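Local coordinates for protein 3-phosphoshikimate 1-carboxyvinyltransferase (Streptomyces sviceus, PDB 7M0O) that probably transfers the enolpyruvyl group of phosphoenolpyruvate to the 5-hydroxyl of shikimate-3-phosphate, the sixth step of the route to chorismate, at residues L283-S294 / A307-N318. Residues are numbered along the deposited sequence; the frame is centred on the assembly and turned at random.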
# COMPACT_ATOMS: atom_id res chain seq x y z
N LEU A 283 6.11 -7.69 -28.66
CA LEU A 283 5.04 -7.71 -27.66
C LEU A 283 4.12 -8.86 -28.04
O LEU A 283 3.21 -8.69 -28.85
CB LEU A 283 4.29 -6.39 -27.61
CG LEU A 283 3.71 -6.00 -26.25
CD1 LEU A 283 4.79 -5.73 -25.24
CD2 LEU A 283 2.81 -4.77 -26.37
N ARG A 284 4.37 -10.04 -27.47
CA ARG A 284 3.68 -11.25 -27.91
C ARG A 284 2.44 -11.51 -27.08
O ARG A 284 2.46 -11.40 -25.85
CB ARG A 284 4.62 -12.46 -27.84
CG ARG A 284 5.84 -12.27 -28.72
CD ARG A 284 6.69 -13.53 -28.82
NE ARG A 284 7.15 -13.99 -27.51
CZ ARG A 284 8.34 -13.69 -26.98
NH1 ARG A 284 9.20 -12.93 -27.64
NH2 ARG A 284 8.65 -14.16 -25.78
N GLY A 285 1.35 -11.89 -27.76
CA GLY A 285 0.14 -12.25 -27.04
C GLY A 285 0.32 -13.48 -26.17
O GLY A 285 1.24 -14.29 -26.35
N LEU A 286 -0.59 -13.63 -25.21
CA LEU A 286 -0.49 -14.70 -24.24
C LEU A 286 -1.80 -14.78 -23.46
O LEU A 286 -2.66 -13.90 -23.55
CB LEU A 286 0.67 -14.51 -23.25
CG LEU A 286 0.99 -13.15 -22.62
CD1 LEU A 286 -0.14 -12.58 -21.78
CD2 LEU A 286 2.26 -13.23 -21.79
N THR A 287 -1.91 -15.85 -22.69
CA THR A 287 -2.90 -15.98 -21.63
C THR A 287 -2.19 -15.80 -20.30
O THR A 287 -1.16 -16.42 -20.06
CB THR A 287 -3.56 -17.35 -21.68
OG1 THR A 287 -4.33 -17.47 -22.88
CG2 THR A 287 -4.47 -17.53 -20.46
N ALA A 288 -2.75 -14.95 -19.43
CA ALA A 288 -2.14 -14.67 -18.14
C ALA A 288 -3.19 -14.83 -17.04
O ALA A 288 -4.25 -14.20 -17.09
CB ALA A 288 -1.54 -13.26 -18.12
N ASN A 289 -2.89 -15.68 -16.07
CA ASN A 289 -3.71 -15.75 -14.86
C ASN A 289 -3.25 -14.63 -13.94
O ASN A 289 -2.13 -14.66 -13.43
CB ASN A 289 -3.55 -17.12 -14.21
CG ASN A 289 -4.35 -17.28 -12.93
OD1 ASN A 289 -4.41 -16.37 -12.08
ND2 ASN A 289 -4.96 -18.44 -12.76
N MET A 290 -4.12 -13.62 -13.72
CA MET A 290 -3.73 -12.47 -12.91
C MET A 290 -4.46 -12.40 -11.57
O MET A 290 -4.59 -11.32 -10.99
CB MET A 290 -3.93 -11.18 -13.72
CG MET A 290 -3.02 -11.12 -14.96
SD MET A 290 -3.01 -9.54 -15.88
CE MET A 290 -1.85 -8.55 -14.93
N ARG A 291 -4.92 -13.55 -11.05
CA ARG A 291 -5.64 -13.57 -9.77
C ARG A 291 -4.87 -12.87 -8.66
O ARG A 291 -5.43 -12.06 -7.91
CB ARG A 291 -5.94 -15.01 -9.35
CG ARG A 291 -6.65 -15.09 -8.00
CD ARG A 291 -6.97 -16.52 -7.61
NE ARG A 291 -5.86 -17.41 -7.96
CZ ARG A 291 -4.82 -17.65 -7.17
NH1 ARG A 291 -4.74 -17.07 -5.98
NH2 ARG A 291 -3.86 -18.47 -7.58
N ASP A 292 -3.57 -13.16 -8.54
CA ASP A 292 -2.78 -12.66 -7.43
C ASP A 292 -2.09 -11.33 -7.72
O ASP A 292 -1.41 -10.80 -6.83
CB ASP A 292 -1.74 -13.71 -7.02
CG ASP A 292 -2.38 -14.94 -6.42
OD1 ASP A 292 -3.42 -14.77 -5.76
OD2 ASP A 292 -1.85 -16.05 -6.62
N ILE A 293 -2.24 -10.78 -8.93
CA ILE A 293 -1.73 -9.45 -9.26
C ILE A 293 -2.83 -8.63 -9.92
O ILE A 293 -2.58 -7.88 -10.87
CB ILE A 293 -0.46 -9.52 -10.14
CG1 ILE A 293 -0.66 -10.40 -11.38
CG2 ILE A 293 0.73 -10.03 -9.32
CD1 ILE A 293 0.44 -10.18 -12.43
N SER A 294 -4.06 -8.73 -9.42
CA SER A 294 -5.21 -8.26 -10.19
C SER A 294 -5.30 -6.74 -10.32
O SER A 294 -5.94 -6.26 -11.26
CB SER A 294 -6.51 -8.81 -9.58
OG SER A 294 -6.69 -8.38 -8.25
N ALA A 307 -0.35 -6.09 -29.10
CA ALA A 307 0.29 -7.40 -29.03
C ALA A 307 0.20 -8.12 -30.38
O ALA A 307 -0.52 -7.71 -31.30
CB ALA A 307 -0.35 -8.26 -27.93
N SER A 308 0.97 -9.21 -30.49
CA SER A 308 1.07 -10.01 -31.71
C SER A 308 -0.09 -10.99 -31.89
O SER A 308 -0.20 -11.59 -32.97
CB SER A 308 2.36 -10.83 -31.68
OG SER A 308 2.24 -11.92 -30.78
N ALA A 309 -0.92 -11.19 -30.86
CA ALA A 309 -1.95 -12.22 -30.83
C ALA A 309 -2.90 -11.89 -29.69
O ALA A 309 -2.58 -11.00 -28.90
CB ALA A 309 -1.34 -13.61 -30.64
N PRO A 310 -4.04 -12.58 -29.52
CA PRO A 310 -4.94 -12.25 -28.41
C PRO A 310 -4.25 -12.27 -27.05
O PRO A 310 -3.34 -13.07 -26.79
CB PRO A 310 -6.02 -13.34 -28.49
CG PRO A 310 -6.07 -13.68 -29.93
CD PRO A 310 -4.67 -13.54 -30.45
N VAL A 311 -4.70 -11.37 -26.19
CA VAL A 311 -4.28 -11.33 -24.79
C VAL A 311 -5.49 -11.75 -23.99
O VAL A 311 -6.52 -11.06 -24.00
CB VAL A 311 -3.76 -9.94 -24.38
CG1 VAL A 311 -3.48 -9.91 -22.90
CG2 VAL A 311 -2.49 -9.60 -25.18
N ARG A 312 -5.40 -12.89 -23.32
CA ARG A 312 -6.51 -13.37 -22.50
C ARG A 312 -6.09 -13.33 -21.04
O ARG A 312 -5.13 -14.00 -20.64
CB ARG A 312 -6.90 -14.79 -22.92
CG ARG A 312 -8.14 -15.31 -22.19
CD ARG A 312 -8.60 -16.63 -22.77
NE ARG A 312 -9.60 -17.32 -21.95
CZ ARG A 312 -10.89 -17.38 -22.25
NH1 ARG A 312 -11.34 -16.79 -23.34
NH2 ARG A 312 -11.73 -18.04 -21.46
N ILE A 313 -6.84 -12.56 -20.24
CA ILE A 313 -6.57 -12.42 -18.81
C ILE A 313 -7.60 -13.25 -18.05
O ILE A 313 -8.80 -13.03 -18.19
CB ILE A 313 -6.61 -10.94 -18.39
CG1 ILE A 313 -5.59 -10.12 -19.18
CG2 ILE A 313 -6.32 -10.79 -16.89
CD1 ILE A 313 -5.61 -8.64 -18.80
N GLU A 314 -7.13 -14.21 -17.24
CA GLU A 314 -8.01 -15.20 -16.63
C GLU A 314 -7.94 -15.12 -15.11
O GLU A 314 -6.97 -14.60 -14.53
CB GLU A 314 -7.64 -16.63 -17.07
CG GLU A 314 -8.00 -16.93 -18.51
CD GLU A 314 -7.65 -18.34 -18.94
OE1 GLU A 314 -6.87 -19.02 -18.24
OE2 GLU A 314 -8.15 -18.75 -20.00
N ASP A 315 -8.99 -15.64 -14.46
CA ASP A 315 -9.06 -15.79 -13.01
C ASP A 315 -9.10 -14.43 -12.30
O ASP A 315 -8.51 -14.25 -11.23
CB ASP A 315 -7.90 -16.64 -12.49
CG ASP A 315 -8.25 -17.46 -11.23
OD1 ASP A 315 -9.37 -17.35 -10.68
OD2 ASP A 315 -7.37 -18.23 -10.79
N VAL A 316 -9.85 -13.48 -12.87
CA VAL A 316 -9.92 -12.13 -12.32
C VAL A 316 -11.36 -11.78 -11.96
O VAL A 316 -11.80 -10.65 -12.18
CB VAL A 316 -9.31 -11.10 -13.30
CG1 VAL A 316 -7.79 -11.19 -13.27
CG2 VAL A 316 -9.84 -11.29 -14.74
N ALA A 317 -12.08 -12.73 -11.36
CA ALA A 317 -13.37 -12.41 -10.76
C ALA A 317 -13.27 -11.24 -9.80
O ALA A 317 -14.20 -10.42 -9.72
CB ALA A 317 -13.94 -13.63 -10.02
N ASN A 318 -12.15 -11.13 -9.09
CA ASN A 318 -11.99 -10.10 -8.06
C ASN A 318 -12.03 -8.70 -8.65
O ASN A 318 -12.40 -7.75 -7.95
CB ASN A 318 -10.68 -10.32 -7.27
CG ASN A 318 -9.49 -10.71 -8.16
OD1 ASN A 318 -9.49 -10.46 -9.36
ND2 ASN A 318 -8.48 -11.34 -7.56
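Parallel strands 286-289 and 311-314 pair in a beta-alpha-beta unit, with Ala-288 N bonded to Arg-312 O (2.8 Å) and Glu-314 N to Ala-288 O (2.9 Å). Met-290 N prolongs the pairing by bonding to Glu-314 O. On the face packed against helix 297-303, Met-290 brings SD to 3.7 Å from Ile-313 CG2, while its CB rests on Val-316 CG1; Leu-300 of the helix touches both Met-290 and Ile-313. That helix makes the crossover of the unit, which recurs in the two-domain EPSP synthase fold; Thr-287, Asn-289, Arg-312 and Glu-314 lie on the opposite face. There Thr-287 CG2 lies against the Glu-314 carboxylate, whose OE2 holds Arg-312 NE, and Arg-312 reaches on to Glu-349. Where the strands end, Asp-315 OD2 is shared: Asn-289 ND2 approaches its anti lone pair at 3.1 Å, the amide and carboxylate planes 74° apart, and Arg-291 NE adds a weak salt bridge at 3.3 Å. A bend at chi3 (40°) lets the same guanidinium offer NH1 to Asp-292. Asn-289 OD1 accepts from Arg-291 N, an Asx turn. Asn-318, predicted to bind shikimate-3-phosphate, donates a hydrogen bond from ND2 to Arg-291 O (3.2 Å), its OD1 against Ser-294 CB.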